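Beta-d-glucoside glucohydrolase (Hypocrea jecorina, PDB 3ZZ1) is a secreted family 3 beta-glucosidase that probably hydrolyses terminal, non-reducing beta-D-glucosyl residues, releasing beta-D-glucose during cellulose breakdown. Local coordinates at residues A[617-622]-A[667-672]; A[389-394]-A[506-511]; A[44-49]-A[251-256]. All coordinates share one frame; numbering follows the deposited sequence.

Contact 1 of 3, residues A[617-622]-A[667-672]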
loop_
_atom_site.group_PDB
_atom_site.type_symbol
_atom_site.label_atom_id
_atom_site.label_comp_id
_atom_site.label_asym_id
_atom_site.label_seq_id
_atom_site.Cartn_x
_atom_site.Cartn_y
_atom_site.Cartn_z
ATOM N N VAL A 617 2.287 -12.288 22.592
ATOM C CA VAL A 617 2.844 -11.230 23.422
ATOM C C VAL A 617 1.734 -10.244 23.782
ATOM O O VAL A 617 0.979 -9.796 22.910
ATOM C CB VAL A 617 4.049 -10.510 22.733
ATOM C CG1 VAL A 617 4.597 -9.398 23.617
ATOM C CG2 VAL A 617 5.164 -11.496 22.424
ATOM N N THR A 618 1.648 -9.922 25.071
ATOM C CA THR A 618 0.589 -9.077 25.621
ATOM C C THR A 618 1.163 -7.920 26.451
ATOM O O THR A 618 2.135 -8.098 27.191
ATOM C CB THR A 618 -0.368 -9.917 26.505
ATOM O OG1 THR A 618 -0.989 -10.937 25.710
ATOM C CG2 THR A 618 -1.435 -9.056 27.126
ATOM N N VAL A 619 0.567 -6.739 26.297
ATOM C CA VAL A 619 0.858 -5.571 27.138
ATOM C C VAL A 619 -0.442 -4.862 27.493
ATOM O O VAL A 619 -1.430 -4.970 26.765
ATOM C CB VAL A 619 1.796 -4.524 26.453
ATOM C CG1 VAL A 619 3.235 -4.978 26.473
ATOM C CG2 VAL A 619 1.329 -4.193 25.027
ATOM N N ASP A 620 -0.430 -4.142 28.612
ATOM C CA ASP A 620 -1.545 -3.286 28.994
ATOM C C ASP A 620 -1.246 -1.859 28.575
ATOM O O ASP A 620 -0.105 -1.403 28.670
ATOM C CB ASP A 620 -1.785 -3.340 30.503
ATOM C CG ASP A 620 -2.330 -4.672 30.959
ATOM O OD1 ASP A 620 -2.737 -5.478 30.093
ATOM O OD2 ASP A 620 -2.359 -4.912 32.184
ATOM N N ILE A 621 -2.269 -1.165 28.091
ATOM C CA ILE A 621 -2.132 0.238 27.729
ATOM C C ILE A 621 -3.219 1.044 28.427
ATOM O O ILE A 621 -4.408 0.741 28.291
ATOM C CB ILE A 621 -2.207 0.453 26.203
ATOM C CG1 ILE A 621 -1.180 -0.430 25.488
ATOM C CG2 ILE A 621 -1.971 1.920 25.852
ATOM C CD1 ILE A 621 -1.566 -0.769 24.085
ATOM N N ALA A 622 -2.796 2.062 29.172
ATOM C CA ALA A 622 -3.709 2.972 29.851
ATOM C C ALA A 622 -3.537 4.392 29.333
ATOM O O ALA A 622 -2.415 4.834 29.069
ATOM C CB ALA A 622 -3.492 2.924 31.368
ATOM N N ALA A 667 -3.421 -5.068 24.651
ATOM C CA ALA A 667 -2.873 -5.216 23.310
ATOM C C ALA A 667 -2.270 -6.611 23.173
ATOM O O ALA A 667 -1.362 -6.980 23.915
ATOM C CB ALA A 667 -1.833 -4.152 23.033
ATOM N N THR A 668 -2.799 -7.379 22.224
ATOM C CA THR A 668 -2.379 -8.758 22.005
ATOM C C THR A 668 -1.676 -8.894 20.658
ATOM O O THR A 668 -2.257 -8.594 19.615
ATOM C CB THR A 668 -3.595 -9.710 22.059
ATOM O OG1 THR A 668 -4.189 -9.651 23.359
ATOM C CG2 THR A 668 -3.188 -11.159 21.749
ATOM N N PHE A 669 -0.426 -9.343 20.686
ATOM C CA PHE A 669 0.316 -9.610 19.463
ATOM C C PHE A 669 0.485 -11.110 19.274
ATOM O O PHE A 669 1.207 -11.763 20.027
ATOM C CB PHE A 669 1.686 -8.919 19.480
ATOM C CG PHE A 669 1.643 -7.486 19.939
ATOM C CD1 PHE A 669 1.165 -6.482 19.100
ATOM C CD2 PHE A 669 2.076 -7.141 21.216
ATOM C CE1 PHE A 669 1.126 -5.154 19.528
ATOM C CE2 PHE A 669 2.036 -5.820 21.656
ATOM C CZ PHE A 669 1.562 -4.824 20.809
ATOM N N ASN A 670 -0.200 -11.648 18.272
ATOM C CA ASN A 670 -0.065 -13.055 17.915
ATOM C C ASN A 670 1.103 -13.268 16.966
ATOM O O ASN A 670 1.190 -12.627 15.909
ATOM C CB ASN A 670 -1.368 -13.590 17.313
ATOM C CG ASN A 670 -2.506 -13.599 18.319
ATOM O OD1 ASN A 670 -2.303 -13.914 19.491
ATOM N ND2 ASN A 670 -3.707 -13.243 17.869
ATOM N N ILE A 671 2.000 -14.170 17.356
ATOM C CA ILE A 671 3.229 -14.407 16.613
ATOM C C ILE A 671 3.170 -15.716 15.831
ATOM O O ILE A 671 3.082 -16.798 16.415
ATOM C CB ILE A 671 4.462 -14.373 17.543
ATOM C CG1 ILE A 671 4.585 -12.989 18.196
ATOM C CG2 ILE A 671 5.730 -14.741 16.775
ATOM C CD1 ILE A 671 5.719 -12.870 19.184
ATOM N N ARG A 672 3.203 -15.596 14.504
ATOM C CA ARG A 672 3.217 -16.747 13.609
ATOM C C ARG A 672 4.630 -17.304 13.553
ATOM O O ARG A 672 5.595 -16.597 13.877
ATOM C CB ARG A 672 2.759 -16.345 12.202
ATOM C CG ARG A 672 1.396 -15.640 12.151
ATOM C CD ARG A 672 1.166 -14.932 10.819
ATOM N NE ARG A 672 2.201 -13.939 10.533
ATOM C CZ ARG A 672 2.156 -13.043 9.546
ATOM N NH1 ARG A 672 1.121 -12.989 8.725
ATOM N NH2 ARG A 672 3.163 -12.193 9.381
HETATM O O HOH W 1 -3.756 -11.681 24.981
#
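Strands 617-622 and 667-672 run antiparallel, 169° between their directions, with Val617-Phe669 and Val619-Ala667 as hydrogen-bonded pairs on either side of the non-hydrogen-bonded pair Thr618-Thr668. Four backbone bonds set the register, among them Phe669 N to Val617 O at 2.7 Å. On the apolar face, Val619 CG2 sits between its own backbone N and carbonyl carbon, which brings it 3.8 Å from Phe669 CE2 and 3.7 Å from Ala667 CB. The small Ala667 leaves room for Ile621 CD1, 3.6 Å from the same CB, while Val617 CG2 meets Ile671 CD1. Strands 629-638 and 650-659 pack against this face through Ala633, Leu635 and Ala655, as expected of the beta sandwich of a fibronectin type III-like domain. Without the Phe669 ring, as with an alanine here, Val619 CG2 would probably lose its aromatic neighbour and a gap would open toward Ala633 and Leu635. On the other face Thr618 and Thr668 lie side by side, and one water joins their hydroxyls, 3.0 Å from Thr618 OG1 and 2.6 Å from Thr668 OG1. The ladder thus separates aliphatic side chains and one aromatic ring, toward the opposing strands, from threonine hydroxyls bridged by water.

Contact 2 of 3, residues A[389-394]-A[506-511]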
loop_
_atom_site.group_PDB
_atom_site.type_symbol
_atom_site.label_atom_id
_atom_site.label_comp_id
_atom_site.label_asym_id
_atom_site.label_seq_id
_atom_site.Cartn_x
_atom_site.Cartn_y
_atom_site.Cartn_z
ATOM N N TYR A 389 -12.731 11.827 -8.668
ATOM C CA TYR A 389 -13.423 12.220 -7.449
ATOM C C TYR A 389 -14.905 12.450 -7.720
ATOM O O TYR A 389 -15.259 13.199 -8.629
ATOM C CB TYR A 389 -12.819 13.502 -6.868
ATOM C CG TYR A 389 -11.424 13.338 -6.318
ATOM C CD1 TYR A 389 -11.171 12.480 -5.241
ATOM C CD2 TYR A 389 -10.358 14.051 -6.859
ATOM C CE1 TYR A 389 -9.886 12.324 -4.734
ATOM C CE2 TYR A 389 -9.077 13.911 -6.354
ATOM C CZ TYR A 389 -8.845 13.046 -5.295
ATOM O OH TYR A 389 -7.571 12.915 -4.799
ATOM N N PRO A 390 -15.781 11.806 -6.936
ATOM C CA PRO A 390 -17.207 12.108 -7.064
ATOM C C PRO A 390 -17.516 13.471 -6.435
ATOM O O PRO A 390 -18.492 14.125 -6.798
ATOM C CB PRO A 390 -17.873 10.977 -6.280
ATOM C CG PRO A 390 -16.846 10.547 -5.282
ATOM C CD PRO A 390 -15.519 10.730 -5.962
ATOM N N TYR A 391 -16.670 13.864 -5.490
ATOM C CA TYR A 391 -16.690 15.179 -4.851
ATOM C C TYR A 391 -15.334 15.319 -4.168
ATOM O O TYR A 391 -14.550 14.360 -4.138
ATOM C CB TYR A 391 -17.831 15.283 -3.826
ATOM C CG TYR A 391 -17.690 14.332 -2.657
ATOM C CD1 TYR A 391 -18.187 13.031 -2.730
ATOM C CD2 TYR A 391 -17.052 14.732 -1.480
ATOM C CE1 TYR A 391 -18.054 12.148 -1.662
ATOM C CE2 TYR A 391 -16.910 13.866 -0.413
ATOM C CZ TYR A 391 -17.414 12.573 -0.509
ATOM O OH TYR A 391 -17.273 11.705 0.548
ATOM N N PHE A 392 -15.053 16.498 -3.623
ATOM C CA PHE A 392 -13.825 16.718 -2.875
ATOM C C PHE A 392 -14.035 17.824 -1.853
ATOM O O PHE A 392 -14.401 18.946 -2.210
ATOM C CB PHE A 392 -12.663 17.075 -3.811
ATOM C CG PHE A 392 -11.298 16.927 -3.176
ATOM C CD1 PHE A 392 -10.837 17.860 -2.240
ATOM C CD2 PHE A 392 -10.468 15.864 -3.522
ATOM C CE1 PHE A 392 -9.586 17.727 -1.652
ATOM C CE2 PHE A 392 -9.203 15.719 -2.941
ATOM C CZ PHE A 392 -8.759 16.655 -2.006
ATOM N N VAL A 393 -13.800 17.495 -0.584
ATOM C CA VAL A 393 -13.905 18.461 0.509
ATOM C C VAL A 393 -12.542 19.106 0.770
ATOM O O VAL A 393 -11.671 18.503 1.403
ATOM C CB VAL A 393 -14.445 17.812 1.812
ATOM C CG1 VAL A 393 -14.718 18.878 2.870
ATOM C CG2 VAL A 393 -15.713 17.011 1.535
ATOM N N ALA A 394 -12.367 20.334 0.278
ATOM C CA ALA A 394 -11.125 21.083 0.460
ATOM C C ALA A 394 -10.914 21.494 1.923
ATOM O O ALA A 394 -11.882 21.799 2.627
ATOM C CB ALA A 394 -11.106 22.307 -0.445
ATOM N N PRO A 506 -5.524 11.932 1.765
ATOM C CA PRO A 506 -6.866 11.722 2.311
ATOM C C PRO A 506 -7.978 11.465 1.293
ATOM O O PRO A 506 -9.109 11.154 1.685
ATOM C CB PRO A 506 -7.134 13.039 3.039
ATOM C CG PRO A 506 -6.392 14.046 2.240
ATOM C CD PRO A 506 -5.160 13.361 1.736
ATOM N N SER A 507 -7.667 11.604 0.009
ATOM C CA SER A 507 -8.681 11.538 -1.048
ATOM C C SER A 507 -9.816 12.559 -0.818
ATOM O O SER A 507 -9.573 13.657 -0.298
ATOM C CB SER A 507 -9.220 10.113 -1.203
ATOM O OG SER A 507 -10.054 10.018 -2.336
ATOM N N GLN A 508 -11.041 12.180 -1.180
ATOM C CA GLN A 508 -12.198 13.088 -1.221
ATOM C C GLN A 508 -12.615 13.706 0.120
ATOM O O GLN A 508 -13.314 14.721 0.141
ATOM C CB GLN A 508 -13.398 12.377 -1.861
ATOM C CG GLN A 508 -13.928 11.198 -1.052
ATOM C CD GLN A 508 -14.767 10.237 -1.872
ATOM O OE1 GLN A 508 -14.403 9.870 -2.993
ATOM N NE2 GLN A 508 -15.883 9.803 -1.306
ATOM N N GLU A 509 -12.197 13.095 1.225
ATOM C CA GLU A 509 -12.604 13.554 2.560
ATOM C C GLU A 509 -11.551 14.427 3.247
ATOM O O GLU A 509 -11.613 14.646 4.458
ATOM C CB GLU A 509 -12.989 12.363 3.450
ATOM C CG GLU A 509 -14.359 11.765 3.139
ATOM C CD GLU A 509 -15.523 12.695 3.475
ATOM O OE1 GLU A 509 -15.466 13.406 4.499
ATOM O OE2 GLU A 509 -16.508 12.710 2.713
ATOM N N SER A 510 -10.600 14.934 2.465
ATOM C CA SER A 510 -9.503 15.760 2.981
ATOM C C SER A 510 -9.899 16.727 4.106
ATOM O O SER A 510 -9.404 16.616 5.236
ATOM C CB SER A 510 -8.846 16.542 1.839
ATOM O OG SER A 510 -7.798 17.358 2.335
ATOM N N GLY A 511 -10.782 17.670 3.785
ATOM C CA GLY A 511 -11.136 18.756 4.702
ATOM C C GLY A 511 -11.833 18.323 5.980
ATOM O O GLY A 511 -11.500 18.804 7.063
#
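Tyr391 reaches across to Gln508 and Glu509, and its hydroxyl serves both. As donor, Tyr391 OH makes a short bond of 2.5 Å to Glu509 OE2, using the anti lone pair of OE2; this oxygen lies near the plane of the phenol ring, at its edge. As acceptor, it takes a weak bond from Gln508 NE2 at 3.0 Å, bent to 140° at the hydrogen. The amide plane stands 58° from the ring, and further back along the same side chain Gln508 CB lies over the ring face in a CH-pi contact, 4.3 Å from the centroid. Tyr391 gets there by holding CG between its backbone N and carbonyl carbon (chi1 64°). Beside it, Pro390 CD touches Gln508 OE1 across a right-angled crossing. Two main-chain bonds continue the seam: Val393 N to Gln508 O at 2.9 Å, and Gly511 N to Val393 O at 2.7 Å. Glycine suits position 511, since a CB there would run into the carbonyl oxygens of Val393 and Ala394.

Both segments lead into helices of the C-terminal domain, the alpha/beta sandwich of this family: Ala394 is the N-cap residue of helix 395-404 and Glu509 that of helix 510-518, which follows strand 497-502. The loop before one helix is therefore bonded to the start of the other.

Further out, Phe392 presents its edge to a face of the Tyr389 ring, CD2 lying 3.5 Å above that ring's centre, and rests against Ser507 O and Ser510 CB. The other oxygen of the carboxylate, Glu509 OE1, is held by Asn512, and helix 320-329 packs on this side chain through Lys320 and Arg324. Gln508 OE1 and Ser507 OG are fixed by the backbone N and O, respectively, of Ala74, in the N-terminal part of the chain.

Contact 3 of 3, residues A[44-49]-A[251-256]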
loop_
_atom_site.group_PDB
_atom_site.type_symbol
_atom_site.label_atom_id
_atom_site.label_comp_id
_atom_site.label_asym_id
_atom_site.label_seq_id
_atom_site.Cartn_x
_atom_site.Cartn_y
_atom_site.Cartn_z
ATOM N N GLY A 44 -8.829 -4.363 -18.895
ATOM C CA GLY A 44 -8.420 -5.627 -19.492
ATOM C C GLY A 44 -9.631 -6.501 -19.746
ATOM O O GLY A 44 -10.589 -6.470 -18.973
ATOM N N ASN A 45 -9.591 -7.268 -20.836
ATOM C CA ASN A 45 -10.646 -8.221 -21.185
ATOM C C ASN A 45 -10.095 -9.474 -21.856
ATOM O O ASN A 45 -9.164 -9.399 -22.656
ATOM C CB ASN A 45 -11.679 -7.581 -22.119
ATOM C CG ASN A 45 -12.682 -6.711 -21.384
ATOM O OD1 ASN A 45 -13.577 -7.210 -20.700
ATOM N ND2 ASN A 45 -12.548 -5.409 -21.539
ATOM N N THR A 46 -10.677 -10.626 -21.533
ATOM C CA THR A 46 -10.349 -11.869 -22.237
ATOM C C THR A 46 -11.536 -12.275 -23.109
ATOM O O THR A 46 -12.551 -11.579 -23.129
ATOM C CB THR A 46 -9.960 -13.010 -21.262
ATOM O OG1 THR A 46 -11.033 -13.261 -20.354
ATOM C CG2 THR A 46 -8.726 -12.636 -20.466
ATOM N N SER A 47 -11.406 -13.386 -23.835
ATOM C CA SER A 47 -12.487 -13.865 -24.699
ATOM C C SER A 47 -13.420 -14.833 -23.967
ATOM O O SER A 47 -12.947 -15.750 -23.297
ATOM C CB SER A 47 -11.917 -14.516 -25.961
ATOM O OG SER A 47 -11.334 -13.545 -26.818
ATOM N N PRO A 48 -14.751 -14.640 -24.093
ATOM C CA PRO A 48 -15.697 -15.509 -23.379
ATOM C C PRO A 48 -15.674 -16.972 -23.856
ATOM O O PRO A 48 -15.357 -17.251 -25.018
ATOM C CB PRO A 48 -17.062 -14.871 -23.674
ATOM C CG PRO A 48 -16.862 -14.102 -24.945
ATOM C CD PRO A 48 -15.443 -13.600 -24.880
ATOM N N ALA A 49 -15.988 -17.888 -22.942
ATOM C CA ALA A 49 -16.149 -19.299 -23.276
ATOM C C ALA A 49 -17.547 -19.757 -22.854
ATOM O O ALA A 49 -17.778 -20.141 -21.703
ATOM C CB ALA A 49 -15.060 -20.141 -22.621
ATOM N N LEU A 251 3.795 -17.819 -16.703
ATOM C CA LEU A 251 2.799 -16.789 -17.030
ATOM C C LEU A 251 1.469 -17.432 -17.437
ATOM O O LEU A 251 1.454 -18.431 -18.161
ATOM C CB LEU A 251 3.297 -15.864 -18.143
ATOM C CG LEU A 251 2.383 -14.689 -18.515
ATOM C CD1 LEU A 251 2.129 -13.792 -17.308
ATOM C CD2 LEU A 251 2.979 -13.902 -19.660
ATOM N N ASP A 252 0.365 -16.846 -16.975
ATOM C CA ASP A 252 -0.970 -17.403 -17.187
ATOM C C ASP A 252 -1.884 -16.518 -18.026
ATOM O O ASP A 252 -2.831 -17.015 -18.637
ATOM C CB ASP A 252 -1.649 -17.681 -15.842
ATOM C CG ASP A 252 -0.884 -18.671 -14.992
ATOM O OD1 ASP A 252 -0.520 -19.746 -15.511
ATOM O OD2 ASP A 252 -0.655 -18.379 -13.801
ATOM N N MET A 253 -1.608 -15.212 -18.053
ATOM C CA MET A 253 -2.507 -14.260 -18.699
ATOM C C MET A 253 -1.770 -13.078 -19.333
ATOM O O MET A 253 -1.002 -12.379 -18.676
ATOM C CB MET A 253 -3.585 -13.770 -17.720
ATOM C CG MET A 253 -4.754 -13.058 -18.402
ATOM S SD MET A 253 -6.012 -12.423 -17.277
ATOM C CE MET A 253 -6.971 -13.896 -16.957
ATOM N N SER A 254 -2.029 -12.876 -20.620
ATOM C CA SER A 254 -1.414 -11.814 -21.395
ATOM C C SER A 254 -2.296 -10.565 -21.382
ATOM O O SER A 254 -3.328 -10.516 -22.057
ATOM C CB SER A 254 -1.196 -12.298 -22.829
ATOM O OG SER A 254 -0.553 -11.312 -23.605
ATOM N N MET A 255 -1.885 -9.564 -20.608
ATOM C CA MET A 255 -2.652 -8.320 -20.454
ATOM C C MET A 255 -1.903 -7.104 -20.998
ATOM O O MET A 255 -0.710 -6.944 -20.736
ATOM C CB MET A 255 -3.010 -8.092 -18.982
ATOM C CG MET A 255 -4.200 -8.899 -18.502
ATOM S SD MET A 255 -5.763 -8.309 -19.184
ATOM C CE MET A 255 -6.408 -9.822 -19.876
ATOM N N PRO A 256 -2.594 -6.243 -21.766
ATOM C CA PRO A 256 -3.991 -6.365 -22.190
ATOM C C PRO A 256 -4.155 -7.174 -23.474
ATOM O O PRO A 256 -5.274 -7.320 -23.963
ATOM C CB PRO A 256 -4.389 -4.913 -22.451
ATOM C CG PRO A 256 -3.134 -4.291 -22.933
ATOM C CD PRO A 256 -2.013 -4.951 -22.184
HETATM O O HOH W 2 -7.735 -6.368 -23.002
#
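Two methionines of segment 251-256, Met253 and Met255, converge on Thr46, and each crosses its side chain at about a right angle. The point they share is the threonine methyl: Thr46 CG2 lies 3.7 Å from Met255 CE and 4.1 Å from Met253 CE. The two reach it differently. Met253 leaves with CG anti to its backbone N (chi1 -165°), runs straight and turns only at its last bond, whereas Met255 bends at both chi2 and chi3, so that its end reaches the main chain of strand 44-45 and Thr46. Met255 SD rests against Gly44 CA at 3.8 Å, and its methyl CE ends 3.9 Å from Asn45 O. Glycine suits position 44 because a CB would point toward the methionine and come too close to its sulfur. The hydroxyl of Thr46 takes a weak bond from Leu57 N, while its methyl faces the methionines.

A water spans the backbones beside this cluster, accepting from Asn45 N at 3.0 Å; it can donate to Pro256 O, 2.8 Å away, just beyond the cis peptide that precedes the proline.

Segment 251-256 pairs by its backbone with strand 232-235, at Val233 and Thr235, and strands 44-45 and 232-235 are the two outermost of the six-stranded sheet of the N-terminal domain. The contact lies where the two ends of that sheet approach each other, consistent with a TIM-barrel-type domain. Tyr232 and Ile292 pack on Met253, Leu59 and Trp237 on Met255. Flexible, unbranched thioether chains can fill such an irregular junction, so direct adhesion here is by dispersion, with a water linking the two backbones.

How the contacts relate
The three contacts sample three parts of the chain: contact 3 the N-terminal barrel-type domain, contact 2 the alpha/beta sandwich, contact 1 the fibronectin type III-like domain. They follow one another along the sequence in the order 3, 2, 1, and none touches another. Contacts 2 and 3 have centres about 34 Å apart; in family 3 enzymes the active site generally lies between these two domains, but no substrate is bound here to locate it. Centre to centre, contact 1 is about 45 Å from contact 3, across the chain's centre, and about 35 Å from contact 2. The side chain of Pro390 in contact 2 is about 13 Å from an N-acetylglucosamine, part of a glycan attached to the protein and not a ligand of a binding pocket.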